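Local coordinates for protein ORF 37 (Human herpesvirus 8 type M, PDB 3FHD) that processes branched viral DNA intermediates with endonuclease and exonuclease activity on double- and single-stranded DNA, helping to produce unit-length viral genomes, at residues Lys268-Tyr273 with Thr428-Lys433. Sequence-based numbering, arbitrary orientation.
With SO4 (sulfate ion), chain C.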
ATOM      1  N   LYS A 268      -2.694  -4.230  -9.401  1.00 20.13           N
ATOM      2  CA  LYS A 268      -3.844  -5.142  -9.161  1.00 21.35           C
ATOM      3  C   LYS A 268      -3.858  -6.209 -10.269  1.00 22.22           C
ATOM      4  O   LYS A 268      -3.429  -5.927 -11.376  1.00 23.29           O
ATOM      5  CB  LYS A 268      -5.187  -4.383  -9.223  1.00 21.29           C
ATOM      6  CG  LYS A 268      -5.311  -3.223  -8.231  1.00 21.64           C
ATOM      7  CD  LYS A 268      -5.268  -3.779  -6.802  1.00 24.67           C
ATOM      8  CE  LYS A 268      -5.264  -2.639  -5.791  1.00 25.16           C
ATOM      9  NZ  LYS A 268      -4.975  -3.132  -4.427  1.00 23.75           N
ATOM     10  N   CYS A 269      -4.309  -7.411  -9.973  1.00 22.20           N
ATOM     11  CA  CYS A 269      -4.463  -8.427 -11.024  1.00 24.65           C
ATOM     12  C   CYS A 269      -5.919  -8.803 -11.144  1.00 25.43           C
ATOM     13  O   CYS A 269      -6.631  -8.846 -10.122  1.00 26.90           O
ATOM     14  CB  CYS A 269      -3.586  -9.639 -10.735  1.00 24.42           C
ATOM     15  SG  CYS A 269      -1.865  -9.245 -10.497  1.00 29.32           S
ATOM     16  N   ARG A 270      -6.394  -9.023 -12.375  1.00 25.72           N
ATOM     17  CA  ARG A 270      -7.813  -9.319 -12.615  1.00 26.42           C
ATOM     18  C   ARG A 270      -8.058 -10.796 -12.872  1.00 26.70           C
ATOM     19  O   ARG A 270      -8.120 -11.204 -14.018  1.00 26.07           O
ATOM     20  CB  ARG A 270      -8.292  -8.555 -13.837  1.00 26.58           C
ATOM     21  CG  ARG A 270      -8.028  -7.085 -13.776  1.00 29.50           C
ATOM     22  CD  ARG A 270      -9.217  -6.426 -13.201  1.00 36.47           C
ATOM     23  NE  ARG A 270      -9.272  -6.709 -11.787  1.00 41.45           N
ATOM     24  CZ  ARG A 270     -10.313  -6.464 -11.015  1.00 43.80           C
ATOM     25  NH1 ARG A 270     -11.404  -5.930 -11.533  1.00 45.60           N
ATOM     26  NH2 ARG A 270     -10.245  -6.748  -9.718  1.00 44.82           N
ATOM     27  N   PHE A 271      -8.215 -11.591 -11.817  1.00 26.90           N
ATOM     28  CA  PHE A 271      -8.300 -13.023 -12.012  1.00 27.32           C
ATOM     29  C   PHE A 271      -9.595 -13.496 -12.689  1.00 26.19           C
ATOM     30  O   PHE A 271      -9.608 -14.582 -13.279  1.00 24.72           O
ATOM     31  CB  PHE A 271      -8.010 -13.757 -10.723  1.00 28.62           C
ATOM     32  CG  PHE A 271      -6.597 -13.561 -10.242  1.00 32.96           C
ATOM     33  CD1 PHE A 271      -5.509 -13.692 -11.133  1.00 34.99           C
ATOM     34  CD2 PHE A 271      -6.339 -13.236  -8.908  1.00 34.98           C
ATOM     35  CE1 PHE A 271      -4.211 -13.504 -10.703  1.00 35.51           C
ATOM     36  CE2 PHE A 271      -5.032 -13.044  -8.467  1.00 35.08           C
ATOM     37  CZ  PHE A 271      -3.966 -13.188  -9.369  1.00 34.60           C
ATOM     38  N   LYS A 272     -10.649 -12.677 -12.665  1.00 24.40           N
ATOM     39  CA  LYS A 272     -11.909 -13.069 -13.344  1.00 25.24           C
ATOM     40  C   LYS A 272     -11.710 -13.220 -14.843  1.00 23.15           C
ATOM     41  O   LYS A 272     -12.537 -13.826 -15.509  1.00 23.42           O
ATOM     42  CB  LYS A 272     -13.023 -12.024 -13.160  1.00 25.29           C
ATOM     43  CG  LYS A 272     -13.636 -11.846 -11.772  1.00 29.01           C
ATOM     44  CD  LYS A 272     -14.715 -10.701 -11.798  1.00 28.73           C
ATOM     45  CE  LYS A 272     -14.111  -9.309 -12.144  1.00 33.85           C
ATOM     46  NZ  LYS A 272     -15.019  -8.106 -11.873  1.00 33.27           N
ATOM     47  N   TYR A 273     -10.641 -12.625 -15.377  1.00 21.39           N
ATOM     48  CA  TYR A 273     -10.395 -12.594 -16.822  1.00 19.96           C
ATOM     49  C   TYR A 273      -9.338 -13.611 -17.274  1.00 19.07           C
ATOM     50  O   TYR A 273      -8.964 -13.641 -18.436  1.00 18.72           O
ATOM     51  CB  TYR A 273      -9.972 -11.190 -17.269  1.00 19.39           C
ATOM     52  CG  TYR A 273     -11.102 -10.185 -17.344  1.00 19.34           C
ATOM     53  CD1 TYR A 273     -11.924 -10.106 -18.473  1.00 19.24           C
ATOM     54  CD2 TYR A 273     -11.328  -9.293 -16.300  1.00 18.95           C
ATOM     55  CE1 TYR A 273     -12.959  -9.181 -18.550  1.00 19.26           C
ATOM     56  CE2 TYR A 273     -12.368  -8.373 -16.362  1.00 21.78           C
ATOM     57  CZ  TYR A 273     -13.181  -8.322 -17.495  1.00 20.09           C
ATOM     58  OH  TYR A 273     -14.205  -7.399 -17.559  1.00 20.47           O
ATOM     59  N   THR A 428      -2.920  -2.504 -13.839  1.00 19.22           N
ATOM     60  CA  THR A 428      -3.782  -3.670 -13.822  1.00 20.21           C
ATOM     61  C   THR A 428      -3.231  -4.697 -14.793  1.00 18.94           C
ATOM     62  O   THR A 428      -3.102  -4.392 -15.979  1.00 19.02           O
ATOM     63  CB  THR A 428      -5.214  -3.293 -14.269  1.00 20.39           C
ATOM     64  OG1 THR A 428      -5.812  -2.402 -13.314  1.00 25.10           O
ATOM     65  CG2 THR A 428      -6.083  -4.524 -14.353  1.00 21.93           C
ATOM     66  N   GLY A 429      -2.915  -5.892 -14.280  1.00 17.76           N
ATOM     67  CA  GLY A 429      -2.437  -7.005 -15.094  1.00 17.69           C
ATOM     68  C   GLY A 429      -3.510  -8.049 -15.381  1.00 16.45           C
ATOM     69  O   GLY A 429      -4.337  -8.337 -14.535  1.00 16.72           O
ATOM     70  N   PHE A 430      -3.469  -8.613 -16.587  1.00 16.58           N
ATOM     71  CA  PHE A 430      -4.407  -9.636 -17.057  1.00 16.99           C
ATOM     72  C   PHE A 430      -3.558 -10.798 -17.495  1.00 16.26           C
ATOM     73  O   PHE A 430      -2.408 -10.597 -17.963  1.00 16.26           O
ATOM     74  CB  PHE A 430      -5.231  -9.136 -18.244  1.00 17.36           C
ATOM     75  CG  PHE A 430      -6.174  -8.006 -17.910  1.00 19.21           C
ATOM     76  CD1 PHE A 430      -7.518  -8.256 -17.638  1.00 19.34           C
ATOM     77  CD2 PHE A 430      -5.721  -6.685 -17.881  1.00 18.24           C
ATOM     78  CE1 PHE A 430      -8.389  -7.230 -17.325  1.00 18.94           C
ATOM     79  CE2 PHE A 430      -6.598  -5.639 -17.584  1.00 19.91           C
ATOM     80  CZ  PHE A 430      -7.932  -5.911 -17.294  1.00 19.54           C
ATOM     81  N   PHE A 431      -4.092 -12.003 -17.322  1.00 16.16           N
ATOM     82  CA  PHE A 431      -3.289 -13.228 -17.440  1.00 16.39           C
ATOM     83  C   PHE A 431      -4.015 -14.343 -18.193  1.00 16.28           C
ATOM     84  O   PHE A 431      -5.242 -14.300 -18.365  1.00 15.41           O
ATOM     85  CB  PHE A 431      -2.847 -13.745 -16.052  1.00 17.04           C
ATOM     86  CG  PHE A 431      -1.910 -12.824 -15.318  1.00 17.08           C
ATOM     87  CD1 PHE A 431      -0.527 -12.975 -15.423  1.00 18.23           C
ATOM     88  CD2 PHE A 431      -2.408 -11.810 -14.507  1.00 19.21           C
ATOM     89  CE1 PHE A 431       0.351 -12.124 -14.734  1.00 19.15           C
ATOM     90  CE2 PHE A 431      -1.525 -10.946 -13.823  1.00 21.04           C
ATOM     91  CZ  PHE A 431      -0.139 -11.110 -13.961  1.00 20.02           C
ATOM     92  N   ARG A 432      -3.228 -15.326 -18.635  1.00 16.63           N
ATOM     93  CA  ARG A 432      -3.740 -16.571 -19.190  1.00 16.07           C
ATOM     94  C   ARG A 432      -3.035 -17.814 -18.621  1.00 17.02           C
ATOM     95  O   ARG A 432      -1.875 -17.759 -18.179  1.00 16.36           O
ATOM     96  CB  ARG A 432      -3.712 -16.557 -20.729  1.00 15.57           C
ATOM     97  CG  ARG A 432      -2.327 -16.737 -21.366  1.00 14.70           C
ATOM     98  CD  ARG A 432      -2.457 -16.921 -22.885  1.00 15.55           C
ATOM     99  NE  ARG A 432      -1.153 -17.066 -23.562  1.00 13.49           N
ATOM    100  CZ  ARG A 432      -0.416 -18.175 -23.566  1.00 15.88           C
ATOM    101  NH1 ARG A 432      -0.809 -19.262 -22.906  1.00 14.78           N
ATOM    102  NH2 ARG A 432       0.736 -18.206 -24.246  1.00 14.61           N
ATOM    103  N   LYS A 433      -3.766 -18.928 -18.603  1.00 17.78           N
ATOM    104  CA  LYS A 433      -3.185 -20.209 -18.249  1.00 18.83           C
ATOM    105  C   LYS A 433      -2.104 -20.627 -19.252  1.00 18.42           C
ATOM    106  O   LYS A 433      -2.192 -20.337 -20.460  1.00 18.36           O
ATOM    107  CB  LYS A 433      -4.267 -21.294 -18.166  1.00 19.42           C
ATOM    108  CG  LYS A 433      -5.306 -21.124 -17.030  1.00 23.99           C
ATOM    109  CD  LYS A 433      -4.629 -21.012 -15.632  1.00 26.63           C
ATOM    110  CE  LYS A 433      -5.657 -21.150 -14.487  1.00 27.72           C
ATOM    111  NZ  LYS A 433      -5.027 -20.957 -13.131  1.00 29.97           N
TER
HETATM  112  S   SO4 C 488     -10.725 -10.386  -9.828  1.00 56.37           S
HETATM  113  O1  SO4 C 488     -11.228 -11.744  -9.570  1.00 58.56           O
HETATM  114  O2  SO4 C 488     -10.930 -10.004 -11.230  1.00 56.02           O
HETATM  115  O3  SO4 C 488     -11.482  -9.468  -8.977  1.00 58.21           O
HETATM  116  O4  SO4 C 488      -9.313 -10.346  -9.448  1.00 56.36           O
HETATM  117  O   HOH W   1      -6.351 -12.293 -15.751  1.00 26.45           O
HETATM  118  O   HOH W   2      -6.867 -12.240 -19.337  1.00 26.66           O
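Gly429 N donates to Lys268 O at 2.9 Å, and Arg270 N returns a bond to Gly429 O at 3.1 Å. These bonds join parallel strands 262-269 and 423-432, neighbours in the mixed sheet of a PD-(D/E)XK nuclease. Past Arg270 the backbones separate, and water takes over. Water 1 donates to Arg270 O and accepts from Phe431 N. Water 2 donates to both Tyr273 O and Phe431 O.

Apolar packing falls on two faces. On the Thr428 and Phe430 face, Arg270 CG lies over the Phe430 ring, 4.0 Å from its centroid. The same CG meets Thr428 CG2 at 3.3 Å, a tight fit. The edge of Phe430 points toward the face of Tyr273 in an offset edge-to-face pair, planes 71° apart. On the Cys269 face, SG approaches Phe431 CE2 obliquely at 3.8 Å; Cys205 of helix 203-217 touches both residues.

Polar groups grip a sulfate, probably from the crystallisation liquor. Phe271 N donates to its O4 and Lys272 N to its O2. The Arg270 chain bends at chi2 (-93°) and chi3 (73°), bringing one guanidinium face under sulfate O2. Asp324 salt-bridges both Arg270 NH1 and Lys272 NZ.

Two backbone N-H groups and a guanidinium thus form an anion site next to the strand that carries the magnesium ligands Glu266 and Ile267; this site could plausibly receive a DNA phosphate.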